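Local coordinates for protein thiamin pyrophosphokinase (PDB 3K94) that probably transfers a diphosphate group from ATP to thiamine, making thiamine diphosphate, at residues 36-41 against 64-69; 46-51 against 81-86; 152-157 against 195-200; 118-123 against 135-140; 123-126 against 131-134. One frame throughout, in Å; residues are numbered along the deposited sequence.

Contact 1 of 5, residues 36-41 against 64-69; sequences TLLEAG and QAFPDL
Leu38 meets Ala65 and Phe66 in a small apolar contact near the surface, and these three residues supply nearly all of the 127 Å² buried between the segments. The bond from CA to CB of Leu38 does not aim at 64-69; the first torsion does the steering, placing CG opposite the backbone N (chi1 -160°) and carrying the isobutyl group across the gap. CD2 of Leu38 then lies 3.7 Å from CB of Ala65, the closest approach between the segments. CG of Leu38 reaches CE2 of Phe66 at 3.9 Å, coming at the ring obliquely, while the two side chains run past each other in opposite senses. The phenyl ring is also packed from within its own segment: CB of Ala65 stands 4.0 Å above the plane of the Phe66 ring, over its centre. No hydrogen bond crosses, so the evidence is for apolar packing alone. Helix 33-40 closes in a Schellman motif at Gly41, whose N bonds to Leu38 O, and helix 56-65 gives way at Phe66 to a type I turn ending at Leu69. The contact thus joins the C-terminal ends of two helices that come just before and just after strand 46-48 in the chain.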
# COMPACT_ATOMS: atom_id res chain seq x y z
N THR B 36 -18.26 -10.16 8.51
CA THR B 36 -18.41 -8.75 8.88
C THR B 36 -19.81 -8.24 8.50
O THR B 36 -20.47 -7.56 9.29
CB THR B 36 -17.34 -7.87 8.20
OG1 THR B 36 -16.04 -8.32 8.59
CG2 THR B 36 -17.51 -6.39 8.61
N LEU B 37 -20.25 -8.59 7.30
CA LEU B 37 -21.61 -8.27 6.86
C LEU B 37 -22.67 -8.86 7.79
O LEU B 37 -23.60 -8.16 8.19
CB LEU B 37 -21.85 -8.75 5.42
CG LEU B 37 -20.91 -8.13 4.36
CD1 LEU B 37 -21.11 -8.79 3.00
CD2 LEU B 37 -21.12 -6.63 4.27
N LEU B 38 -22.53 -10.14 8.13
CA LEU B 38 -23.50 -10.80 9.00
C LEU B 38 -23.58 -10.05 10.33
O LEU B 38 -24.66 -9.85 10.88
CB LEU B 38 -23.09 -12.25 9.28
CG LEU B 38 -24.11 -13.30 9.75
CD1 LEU B 38 -23.47 -14.28 10.72
CD2 LEU B 38 -25.35 -12.69 10.38
N GLU B 39 -22.43 -9.63 10.83
CA GLU B 39 -22.36 -8.95 12.11
C GLU B 39 -23.09 -7.62 12.09
O GLU B 39 -23.67 -7.22 13.10
CB GLU B 39 -20.90 -8.75 12.54
CG GLU B 39 -20.20 -10.04 12.89
CD GLU B 39 -20.89 -10.78 14.02
OE1 GLU B 39 -21.59 -10.12 14.83
OE2 GLU B 39 -20.74 -12.02 14.11
N ALA B 40 -23.07 -6.95 10.95
CA ALA B 40 -23.77 -5.67 10.79
C ALA B 40 -25.26 -5.89 10.50
O ALA B 40 -26.05 -4.95 10.45
CB ALA B 40 -23.14 -4.86 9.66
N GLY B 41 -25.64 -7.15 10.32
CA GLY B 41 -27.02 -7.45 9.99
C GLY B 41 -27.35 -7.22 8.53
O GLY B 41 -28.53 -7.13 8.16
N GLN B 64 -26.62 -20.64 9.23
CA GLN B 64 -27.79 -20.46 10.09
C GLN B 64 -28.56 -19.19 9.70
O GLN B 64 -29.77 -19.22 9.45
CB GLN B 64 -27.34 -20.41 11.55
CG GLN B 64 -28.20 -19.55 12.44
CD GLN B 64 -29.55 -20.17 12.67
OE1 GLN B 64 -30.51 -19.47 13.00
NE2 GLN B 64 -29.63 -21.48 12.50
N ALA B 65 -27.83 -18.08 9.64
CA ALA B 65 -28.40 -16.79 9.25
C ALA B 65 -28.92 -16.77 7.81
O ALA B 65 -30.02 -16.30 7.57
CB ALA B 65 -27.37 -15.67 9.47
N PHE B 66 -28.12 -17.25 6.86
CA PHE B 66 -28.52 -17.23 5.45
C PHE B 66 -28.35 -18.61 4.80
O PHE B 66 -27.39 -18.84 4.06
CB PHE B 66 -27.68 -16.22 4.66
CG PHE B 66 -27.55 -14.89 5.34
CD1 PHE B 66 -28.65 -14.07 5.51
CD2 PHE B 66 -26.32 -14.45 5.78
CE1 PHE B 66 -28.52 -12.84 6.13
CE2 PHE B 66 -26.19 -13.22 6.40
CZ PHE B 66 -27.30 -12.42 6.57
N PRO B 67 -29.28 -19.53 5.08
CA PRO B 67 -29.17 -20.89 4.51
C PRO B 67 -29.13 -20.87 2.99
O PRO B 67 -28.53 -21.75 2.38
CB PRO B 67 -30.45 -21.58 5.01
CG PRO B 67 -30.83 -20.85 6.24
CD PRO B 67 -30.41 -19.41 6.01
N ASP B 68 -29.76 -19.87 2.39
CA ASP B 68 -29.86 -19.80 0.94
C ASP B 68 -28.83 -18.88 0.30
O ASP B 68 -28.98 -18.48 -0.85
CB ASP B 68 -31.27 -19.33 0.55
CG ASP B 68 -31.64 -17.99 1.17
OD1 ASP B 68 -32.56 -17.32 0.63
OD2 ASP B 68 -31.01 -17.60 2.18
N LEU B 69 -27.78 -18.52 1.04
CA LEU B 69 -26.81 -17.57 0.51
C LEU B 69 -26.26 -18.07 -0.82
O LEU B 69 -25.99 -19.25 -0.98
CB LEU B 69 -25.67 -17.35 1.50
CG LEU B 69 -25.03 -15.96 1.59
CD1 LEU B 69 -23.65 -16.06 2.19
CD2 LEU B 69 -24.97 -15.28 0.24

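Contact 2 of 5, residues 46-51 against 81-86; sequences RAFGDF and MEIALD
Phe48 holds CG opposite its own carbonyl carbon (chi1 -64°), and the second torsion of 86° turns the ring broadside to Ala84. In Ile83, CG1 sits between the backbone N and the carbonyl carbon, from where CG1 of Ile83 reaches the ortho carbon CD2 of Phe48 at 3.8 Å, the two side chains passing in opposite senses. The result is a CH-pi contact made by the helix backbone itself: CA of Ala84 lies 3.6 Å from the centroid of the Phe48 ring and only 9° off the ring normal. The methyl comes over the same face nearer the rim, with CB of Ala84 3.4 Å from CD1 of Phe48. The small alanine side chain is consistent with so close an approach of the helix backbone, the nearest CA atoms, those of Phe48 and Ala84, being 6.1 Å apart. No hydrogen bond crosses, and all three residues are buried. Strand 46-48 lies between strands 28-30 and 71-72 in the large mixed sheet, and helix 80-88 packs on it through this ring. Val28 and Trp72 also touch Phe48, and Ala84 reaches Val30, so the helix spans adjacent parallel strands.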
# COMPACT_ATOMS: atom_id res chain seq x y z
N ARG B 46 -24.46 -11.53 -2.64
CA ARG B 46 -23.56 -12.49 -3.25
C ARG B 46 -22.31 -12.60 -2.39
O ARG B 46 -21.92 -11.64 -1.75
CB ARG B 46 -23.20 -12.00 -4.65
CG ARG B 46 -22.49 -13.00 -5.49
CD ARG B 46 -22.63 -12.63 -6.95
NE ARG B 46 -23.97 -12.92 -7.46
CZ ARG B 46 -24.22 -13.73 -8.49
NH1 ARG B 46 -23.22 -14.32 -9.14
NH2 ARG B 46 -25.47 -13.93 -8.88
N ALA B 47 -21.70 -13.79 -2.34
CA ALA B 47 -20.41 -13.97 -1.68
C ALA B 47 -19.45 -14.77 -2.56
O ALA B 47 -19.86 -15.58 -3.38
CB ALA B 47 -20.57 -14.65 -0.32
N PHE B 48 -18.16 -14.53 -2.38
CA PHE B 48 -17.13 -15.18 -3.19
C PHE B 48 -16.01 -15.68 -2.30
O PHE B 48 -15.51 -14.94 -1.45
CB PHE B 48 -16.52 -14.18 -4.17
CG PHE B 48 -17.49 -13.64 -5.17
CD1 PHE B 48 -18.28 -12.55 -4.88
CD2 PHE B 48 -17.58 -14.21 -6.43
CE1 PHE B 48 -19.16 -12.04 -5.82
CE2 PHE B 48 -18.45 -13.70 -7.38
CZ PHE B 48 -19.25 -12.62 -7.07
N GLY B 49 -15.61 -16.93 -2.50
CA GLY B 49 -14.60 -17.55 -1.68
C GLY B 49 -14.99 -18.94 -1.24
O GLY B 49 -16.11 -19.40 -1.51
N ASP B 50 -14.07 -19.61 -0.56
CA ASP B 50 -14.31 -20.93 0.01
C ASP B 50 -14.60 -20.78 1.48
O ASP B 50 -14.16 -19.82 2.12
CB ASP B 50 -13.07 -21.82 -0.15
CG ASP B 50 -12.87 -22.28 -1.58
OD1 ASP B 50 -13.85 -22.32 -2.36
OD2 ASP B 50 -11.72 -22.62 -1.92
N PHE B 51 -15.32 -21.75 2.04
CA PHE B 51 -15.60 -21.75 3.46
C PHE B 51 -14.40 -22.13 4.34
O PHE B 51 -14.43 -21.96 5.56
CB PHE B 51 -16.79 -22.66 3.77
CG PHE B 51 -18.06 -22.24 3.08
CD1 PHE B 51 -18.54 -22.95 1.99
CD2 PHE B 51 -18.77 -21.13 3.52
CE1 PHE B 51 -19.71 -22.57 1.35
CE2 PHE B 51 -19.94 -20.75 2.89
CZ PHE B 51 -20.40 -21.47 1.80
N MSE B 81 -11.30 -11.51 -4.34
CA MSE B 81 -11.64 -10.12 -4.59
C MSE B 81 -11.77 -9.89 -6.10
O MSE B 81 -12.66 -9.17 -6.57
CB MSE B 81 -10.57 -9.20 -4.01
CG MSE B 81 -10.88 -7.73 -4.19
SE MSE B 81 -12.41 -7.19 -3.11
CE MSE B 81 -11.67 -7.33 -1.31
N GLU B 82 -10.86 -10.51 -6.85
CA GLU B 82 -10.85 -10.37 -8.30
C GLU B 82 -12.13 -10.93 -8.92
O GLU B 82 -12.78 -10.25 -9.71
CB GLU B 82 -9.64 -11.08 -8.91
CG GLU B 82 -9.70 -11.15 -10.42
CD GLU B 82 -8.40 -11.60 -11.05
OE1 GLU B 82 -7.62 -12.30 -10.37
OE2 GLU B 82 -8.16 -11.26 -12.22
N ILE B 83 -12.49 -12.15 -8.57
CA ILE B 83 -13.72 -12.70 -9.14
C ILE B 83 -14.92 -11.86 -8.72
O ILE B 83 -15.82 -11.61 -9.53
CB ILE B 83 -13.94 -14.22 -8.85
CG1 ILE B 83 -13.93 -14.53 -7.36
CG2 ILE B 83 -12.87 -15.05 -9.57
CD1 ILE B 83 -13.95 -16.03 -7.07
N ALA B 84 -14.92 -11.39 -7.46
CA ALA B 84 -16.00 -10.51 -7.01
C ALA B 84 -16.06 -9.24 -7.86
O ALA B 84 -17.12 -8.84 -8.33
CB ALA B 84 -15.86 -10.18 -5.52
N LEU B 85 -14.91 -8.61 -8.07
CA LEU B 85 -14.89 -7.38 -8.84
C LEU B 85 -15.24 -7.63 -10.31
O LEU B 85 -16.00 -6.86 -10.91
CB LEU B 85 -13.55 -6.66 -8.73
CG LEU B 85 -13.49 -5.33 -9.46
CD1 LEU B 85 -14.48 -4.30 -8.90
CD2 LEU B 85 -12.08 -4.81 -9.43
N ASP B 86 -14.70 -8.71 -10.89
CA ASP B 86 -15.03 -9.10 -12.26
C ASP B 86 -16.56 -9.15 -12.45
O ASP B 86 -17.09 -8.73 -13.48
CB ASP B 86 -14.41 -10.46 -12.58
CG ASP B 86 -12.91 -10.41 -12.79
OD1 ASP B 86 -12.35 -9.30 -12.97
OD2 ASP B 86 -12.28 -11.49 -12.78

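Contact 3 of 5, residues 152-157 against 195-200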
# COMPACT_ATOMS: atom_id res chain seq x y z
N VAL B 152 -4.63 15.05 0.37
CA VAL B 152 -4.79 14.54 -0.99
C VAL B 152 -3.41 14.34 -1.61
O VAL B 152 -2.55 15.22 -1.53
CB VAL B 152 -5.63 15.49 -1.87
CG1 VAL B 152 -5.90 14.86 -3.24
CG2 VAL B 152 -6.94 15.83 -1.19
N SER B 153 -3.20 13.19 -2.23
CA SER B 153 -1.94 12.93 -2.91
C SER B 153 -2.20 12.41 -4.30
O SER B 153 -3.14 11.62 -4.52
CB SER B 153 -1.09 11.93 -2.13
OG SER B 153 -0.99 12.32 -0.78
N TYR B 154 -1.39 12.87 -5.25
CA TYR B 154 -1.46 12.38 -6.62
C TYR B 154 -0.16 11.71 -6.98
O TYR B 154 0.92 12.28 -6.75
CB TYR B 154 -1.75 13.52 -7.59
CG TYR B 154 -3.12 14.11 -7.38
CD1 TYR B 154 -4.24 13.47 -7.88
CD2 TYR B 154 -3.29 15.30 -6.68
CE1 TYR B 154 -5.50 14.00 -7.69
CE2 TYR B 154 -4.54 15.84 -6.50
CZ TYR B 154 -5.65 15.18 -6.99
OH TYR B 154 -6.90 15.71 -6.80
N ILE B 155 -0.27 10.51 -7.52
CA ILE B 155 0.88 9.74 -7.96
C ILE B 155 0.68 9.25 -9.38
O ILE B 155 -0.33 8.61 -9.67
CB ILE B 155 1.14 8.55 -7.03
CG1 ILE B 155 1.43 9.04 -5.62
CG2 ILE B 155 2.31 7.71 -7.55
CD1 ILE B 155 1.60 7.93 -4.61
N PRO B 156 1.62 9.57 -10.28
CA PRO B 156 1.53 9.10 -11.67
C PRO B 156 1.75 7.59 -11.75
O PRO B 156 2.69 7.08 -11.16
CB PRO B 156 2.70 9.82 -12.34
CG PRO B 156 3.71 9.97 -11.26
CD PRO B 156 2.91 10.23 -10.01
N VAL B 157 0.88 6.89 -12.46
CA VAL B 157 1.03 5.46 -12.66
C VAL B 157 1.77 5.20 -13.98
O VAL B 157 2.68 4.38 -14.06
CB VAL B 157 -0.34 4.75 -12.67
CG1 VAL B 157 -0.19 3.30 -13.09
CG2 VAL B 157 -0.99 4.84 -11.30
N GLY B 195 -13.46 21.12 -5.79
CA GLY B 195 -12.39 21.40 -6.72
C GLY B 195 -12.35 20.37 -7.82
O GLY B 195 -13.18 19.46 -7.86
N THR B 196 -11.40 20.52 -8.73
CA THR B 196 -11.22 19.56 -9.81
C THR B 196 -9.75 19.18 -9.98
O THR B 196 -8.85 19.94 -9.58
CB THR B 196 -11.71 20.15 -11.15
OG1 THR B 196 -11.04 21.39 -11.39
CG2 THR B 196 -13.20 20.41 -11.11
N PHE B 197 -9.51 18.01 -10.56
CA PHE B 197 -8.22 17.70 -11.16
C PHE B 197 -8.47 17.22 -12.57
O PHE B 197 -9.50 16.62 -12.84
CB PHE B 197 -7.39 16.68 -10.34
CG PHE B 197 -8.02 15.31 -10.17
CD1 PHE B 197 -8.98 15.09 -9.20
CD2 PHE B 197 -7.59 14.23 -10.94
CE1 PHE B 197 -9.54 13.82 -9.01
CE2 PHE B 197 -8.14 12.94 -10.77
CZ PHE B 197 -9.12 12.74 -9.80
N SER B 198 -7.56 17.51 -13.48
CA SER B 198 -7.71 17.05 -14.85
C SER B 198 -6.36 16.83 -15.48
O SER B 198 -5.36 17.41 -15.05
CB SER B 198 -8.52 18.06 -15.69
OG SER B 198 -7.80 19.27 -15.90
N PHE B 199 -6.32 15.98 -16.49
CA PHE B 199 -5.09 15.72 -17.22
C PHE B 199 -5.48 15.17 -18.57
O PHE B 199 -6.56 14.60 -18.71
CB PHE B 199 -4.16 14.76 -16.45
CG PHE B 199 -4.80 13.45 -16.05
CD1 PHE B 199 -5.63 13.37 -14.95
CD2 PHE B 199 -4.53 12.28 -16.77
CE1 PHE B 199 -6.22 12.16 -14.57
CE2 PHE B 199 -5.11 11.06 -16.40
CZ PHE B 199 -5.95 11.00 -15.29
N SER B 200 -4.61 15.34 -19.56
CA SER B 200 -4.96 14.99 -20.93
C SER B 200 -4.34 13.67 -21.38
O SER B 200 -4.79 13.06 -22.34
CB SER B 200 -4.52 16.10 -21.89
OG SER B 200 -3.11 16.13 -21.99
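This is a buried aromatic contact between two sheets: Tyr154 comes from strand 151-156 of the large mixed sheet, and Phe197 from strand 194-199 of a separate three-stranded antiparallel sheet. The strands are well apart, with CA atoms of Tyr154 and Phe197 at 9.7 Å, so the rings must bridge the interval. Their centroids are 5.1 Å apart and their planes inclined at 52°, an oblique pairing rather than a stack or an edge-to-face contact. CE1 of Tyr154 stands 3.7 Å above the plane of the Phe197 ring, over its centre. The phenol oxygen reaches further toward the root of the other side chain, with OH of Tyr154 3.2 Å from CD1 of Phe197. Phe197 offers this face because its CG lies between the backbone N and carbonyl carbon (chi1 62°). The Tyr154 hydroxyl is buried here with no polar partner in the model. Replacing Phe197 by an alanine would take away the face on which CE1 and the hydroxyl of Tyr154 rest, and is likely to open a gap between the two sheets there. Met206 and Leu166 touch both rings. Side chains interlocking between two facing sheets are characteristic of a beta sandwich, the arrangement of the vitamin B1 binding domain in this family.

Contact 4 of 5, residues 118-123 against 135-140; sequences KYADRP and VHLPGT
Leu137 reaches back to the loop 118-123, and its branches settle on Ala120 and Asp121. CB points toward that loop, and CG continues opposite the carbonyl carbon of Leu137 (chi1 -59°), which brings CG of Leu137 within 3.8 Å of CB of Ala120. There the side chain forks. CD2 of Leu137 closes on CB of Ala120 at 3.6 Å, whereas CD1 of Leu137 goes to the neighbouring residue and lies 3.8 Å from CB of Asp121. The leucine therefore straddles two successive residues of the type I turn that runs from Tyr119 to Arg122. The CB of Ala120 points toward 135-140, and this methyl is met more loosely by CG2 of Val135 at 4.2 Å. Asp121 contributes its CB, with its backbone N close by, and its carboxylate makes a long salt bridge within the loop to Arg122, approaching the guanidinium at its edge.

No direct hydrogen bond crosses between the segments, but one water bridges them. It donates to O of Ala120 (2.9 Å) and accepts from N of Leu137 (3.0 Å), joining a turn carbonyl to the amide just past the end of strand 131-136. A second water lies 2.8 Å from both O of Arg122 and O of Val135, with too few protons to be sure of serving every acceptor in reach. Around this, Leu116 and Leu117 of helix 106-118 also touch Val135. The chemistry is thus divided: aliphatic groups supply the direct touch, while the polar link between the backbones passes through water.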
# COMPACT_ATOMS: atom_id res chain seq x y z
N LYS B 118 -6.57 -2.37 -14.01
CA LYS B 118 -7.19 -3.15 -15.07
C LYS B 118 -8.55 -2.55 -15.44
O LYS B 118 -8.90 -2.48 -16.62
CB LYS B 118 -7.34 -4.62 -14.68
CG LYS B 118 -8.18 -5.41 -15.67
CD LYS B 118 -8.24 -6.88 -15.30
CE LYS B 118 -9.05 -7.68 -16.31
NZ LYS B 118 -8.89 -9.14 -16.07
N TYR B 119 -9.30 -2.12 -14.43
CA TYR B 119 -10.61 -1.52 -14.67
C TYR B 119 -10.57 -0.00 -14.47
O TYR B 119 -11.51 0.58 -13.92
CB TYR B 119 -11.66 -2.15 -13.75
CG TYR B 119 -11.91 -3.63 -14.02
CD1 TYR B 119 -12.53 -4.05 -15.19
CD2 TYR B 119 -11.54 -4.59 -13.09
CE1 TYR B 119 -12.76 -5.39 -15.43
CE2 TYR B 119 -11.77 -5.93 -13.32
CZ TYR B 119 -12.37 -6.33 -14.49
OH TYR B 119 -12.61 -7.67 -14.72
N ALA B 120 -9.49 0.63 -14.91
CA ALA B 120 -9.29 2.05 -14.69
C ALA B 120 -10.44 2.93 -15.21
O ALA B 120 -10.66 4.02 -14.70
CB ALA B 120 -7.95 2.51 -15.28
N ASP B 121 -11.16 2.46 -16.22
CA ASP B 121 -12.27 3.26 -16.75
C ASP B 121 -13.56 3.15 -15.93
O ASP B 121 -14.54 3.82 -16.23
CB ASP B 121 -12.55 2.94 -18.23
CG ASP B 121 -12.87 1.46 -18.47
OD1 ASP B 121 -12.57 0.60 -17.62
OD2 ASP B 121 -13.42 1.16 -19.55
N ARG B 122 -13.55 2.30 -14.91
CA ARG B 122 -14.72 2.14 -14.04
C ARG B 122 -14.54 2.86 -12.71
O ARG B 122 -13.43 2.98 -12.21
CB ARG B 122 -14.97 0.66 -13.76
CG ARG B 122 -14.73 -0.24 -14.96
CD ARG B 122 -15.68 0.09 -16.10
NE ARG B 122 -15.88 -1.07 -16.96
CZ ARG B 122 -16.97 -1.83 -16.94
NH1 ARG B 122 -17.97 -1.55 -16.11
NH2 ARG B 122 -17.06 -2.86 -17.76
N PRO B 123 -15.64 3.32 -12.13
CA PRO B 123 -15.62 4.02 -10.84
C PRO B 123 -15.45 3.04 -9.69
O PRO B 123 -16.45 2.52 -9.19
CB PRO B 123 -17.02 4.66 -10.76
CG PRO B 123 -17.62 4.47 -12.13
CD PRO B 123 -17.00 3.25 -12.69
N VAL B 135 -7.87 5.24 -9.10
CA VAL B 135 -6.99 5.46 -10.25
C VAL B 135 -7.83 6.02 -11.40
O VAL B 135 -9.02 5.72 -11.50
CB VAL B 135 -6.24 4.17 -10.68
CG1 VAL B 135 -5.42 3.62 -9.51
CG2 VAL B 135 -7.23 3.14 -11.17
N HIS B 136 -7.21 6.81 -12.27
CA HIS B 136 -7.97 7.57 -13.26
C HIS B 136 -7.31 7.63 -14.63
O HIS B 136 -6.09 7.72 -14.75
CB HIS B 136 -8.19 9.01 -12.76
CG HIS B 136 -8.94 9.09 -11.47
ND1 HIS B 136 -8.32 9.17 -10.24
CD2 HIS B 136 -10.27 9.08 -11.22
CE1 HIS B 136 -9.23 9.21 -9.29
NE2 HIS B 136 -10.42 9.14 -9.86
N LEU B 137 -8.15 7.61 -15.66
CA LEU B 137 -7.73 7.86 -17.03
C LEU B 137 -7.94 9.34 -17.34
O LEU B 137 -8.56 10.05 -16.55
CB LEU B 137 -8.53 6.96 -17.99
CG LEU B 137 -8.38 5.45 -17.71
CD1 LEU B 137 -9.15 4.61 -18.72
CD2 LEU B 137 -6.91 5.01 -17.67
N PRO B 138 -7.42 9.82 -18.48
CA PRO B 138 -7.58 11.25 -18.76
C PRO B 138 -9.04 11.72 -18.71
O PRO B 138 -9.97 10.98 -19.07
CB PRO B 138 -6.99 11.41 -20.17
CG PRO B 138 -5.95 10.32 -20.24
CD PRO B 138 -6.56 9.16 -19.48
N GLY B 139 -9.22 12.95 -18.26
CA GLY B 139 -10.53 13.55 -18.11
C GLY B 139 -10.47 14.63 -17.05
O GLY B 139 -9.39 15.00 -16.60
N THR B 140 -11.63 15.14 -16.67
CA THR B 140 -11.74 16.11 -15.58
C THR B 140 -12.58 15.46 -14.50
O THR B 140 -13.61 14.85 -14.78
CB THR B 140 -12.45 17.41 -16.03
OG1 THR B 140 -11.70 18.04 -17.08
CG2 THR B 140 -12.58 18.37 -14.88
O HOH W 1 -11.00 6.80 -15.38
O HOH W 2 -11.71 5.21 -11.85

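Contact 5 of 5, residues 123-126 against 131-134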
# COMPACT_ATOMS: atom_id res chain seq x y z
N PRO B 123 -15.64 3.32 -12.13
CA PRO B 123 -15.62 4.02 -10.84
C PRO B 123 -15.45 3.04 -9.69
O PRO B 123 -16.45 2.52 -9.19
CB PRO B 123 -17.02 4.66 -10.76
CG PRO B 123 -17.62 4.47 -12.13
CD PRO B 123 -17.00 3.25 -12.69
N ILE B 124 -14.21 2.79 -9.28
CA ILE B 124 -13.97 1.84 -8.19
C ILE B 124 -13.12 2.55 -7.15
O ILE B 124 -12.19 3.26 -7.52
CB ILE B 124 -13.28 0.55 -8.70
CG1 ILE B 124 -14.05 -0.04 -9.89
CG2 ILE B 124 -13.15 -0.49 -7.59
CD1 ILE B 124 -13.21 -0.89 -10.79
N GLU B 125 -13.46 2.42 -5.88
CA GLU B 125 -12.64 2.98 -4.80
C GLU B 125 -12.14 1.85 -3.90
O GLU B 125 -12.87 0.92 -3.60
CB GLU B 125 -13.43 3.94 -3.91
CG GLU B 125 -14.17 5.07 -4.61
CD GLU B 125 -14.79 6.05 -3.61
OE1 GLU B 125 -15.20 5.61 -2.52
OE2 GLU B 125 -14.84 7.26 -3.91
N ILE B 126 -10.90 1.93 -3.46
CA ILE B 126 -10.50 1.15 -2.31
C ILE B 126 -10.66 2.04 -1.07
O ILE B 126 -10.16 3.18 -1.04
CB ILE B 126 -9.04 0.67 -2.44
CG1 ILE B 126 -8.95 -0.42 -3.52
CG2 ILE B 126 -8.52 0.16 -1.10
CD1 ILE B 126 -7.52 -0.87 -3.83
N ASN B 131 -8.35 5.98 4.39
CA ASN B 131 -8.00 6.22 3.00
C ASN B 131 -9.12 5.96 2.03
O ASN B 131 -9.96 5.11 2.27
CB ASN B 131 -6.87 5.28 2.58
CG ASN B 131 -5.62 5.43 3.43
OD1 ASN B 131 -4.73 6.21 3.10
ND2 ASN B 131 -5.54 4.66 4.51
N VAL B 132 -9.09 6.67 0.92
CA VAL B 132 -9.82 6.25 -0.25
C VAL B 132 -8.84 6.35 -1.40
O VAL B 132 -8.22 7.38 -1.61
CB VAL B 132 -11.10 7.10 -0.51
CG1 VAL B 132 -10.76 8.58 -0.50
CG2 VAL B 132 -11.71 6.72 -1.84
N LEU B 133 -8.67 5.25 -2.12
CA LEU B 133 -7.69 5.20 -3.20
C LEU B 133 -8.42 4.92 -4.50
O LEU B 133 -9.32 4.08 -4.55
CB LEU B 133 -6.62 4.13 -2.89
CG LEU B 133 -5.46 3.91 -3.87
CD1 LEU B 133 -4.32 3.20 -3.17
CD2 LEU B 133 -5.91 3.10 -5.09
N THR B 134 -8.05 5.68 -5.53
CA THR B 134 -8.67 5.59 -6.84
C THR B 134 -7.61 5.79 -7.92
O THR B 134 -6.59 6.44 -7.69
CB THR B 134 -9.79 6.65 -7.04
OG1 THR B 134 -9.28 7.97 -6.79
CG2 THR B 134 -10.97 6.39 -6.12
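Ile126 and Leu133 form an antiparallel hydrogen-bonded pair in the beta hairpin of strands 125-128 and 131-136. N of Ile126 donates to O of Leu133 at 2.9 Å, and N of Leu133 returns the bond to O of Ile126 at 2.8 Å. Both are nearly straight, 162° at the hydrogen, and both donors lie in the carbonyl plane of their acceptor. The same oxygens also take CA-H contacts, the shorter from CA of Val132 to O of Ile126 at 3.2 Å.

Packing spreads from this pair to both faces. The side chains of Ile126 and Leu133 share the face covered by Leu116 of helix 106-118, with CB of Ile126 4.2 Å from CB of Leu133. Glu125, Val132 and Thr134 occupy the other face. With CG opposite its carbonyl carbon (chi1 -53°) and the chain extended beyond, Glu125 runs across Val132 at a slant but alongside Thr134, pointing the same way. Its OE1 is salt-bridged to Arg97. A leucine in place of Glu125 would probably leave Arg97 without this charged mate. At the far end, Asn131 hydrogen-bonds to Gly104 and Leu106 of the second subunit, placing the hairpin at the dimer interface. The methyl groups finish the other face: CG2 of Val132 lies 3.6 Å from CD of Glu125, and CG2 of Thr134 lies 3.8 Å from CG of Glu125.

How the contacts relate
Along the chain, contacts 1 and 2 interleave, contacts 4 and 5 start from the same stretch and share Pro123, and contact 3 closes last. Contacts 1 and 2, centres 16 Å apart, lie in the catalytic region; contact 3, about 39 Å from contact 1 between centres, falls in the vitamin B1 binding region across the chain's centre. Contact 5 lies near that centre, where strand 125-128 ends the parallel run and the hairpin turns the mixed sheet antiparallel. Contact 4, whose centre is about 11 Å from the centres of both contacts 3 and 5, leads from strand 131-136 into the three-stranded sheet. One continuous sheet thus physically connects the two regions.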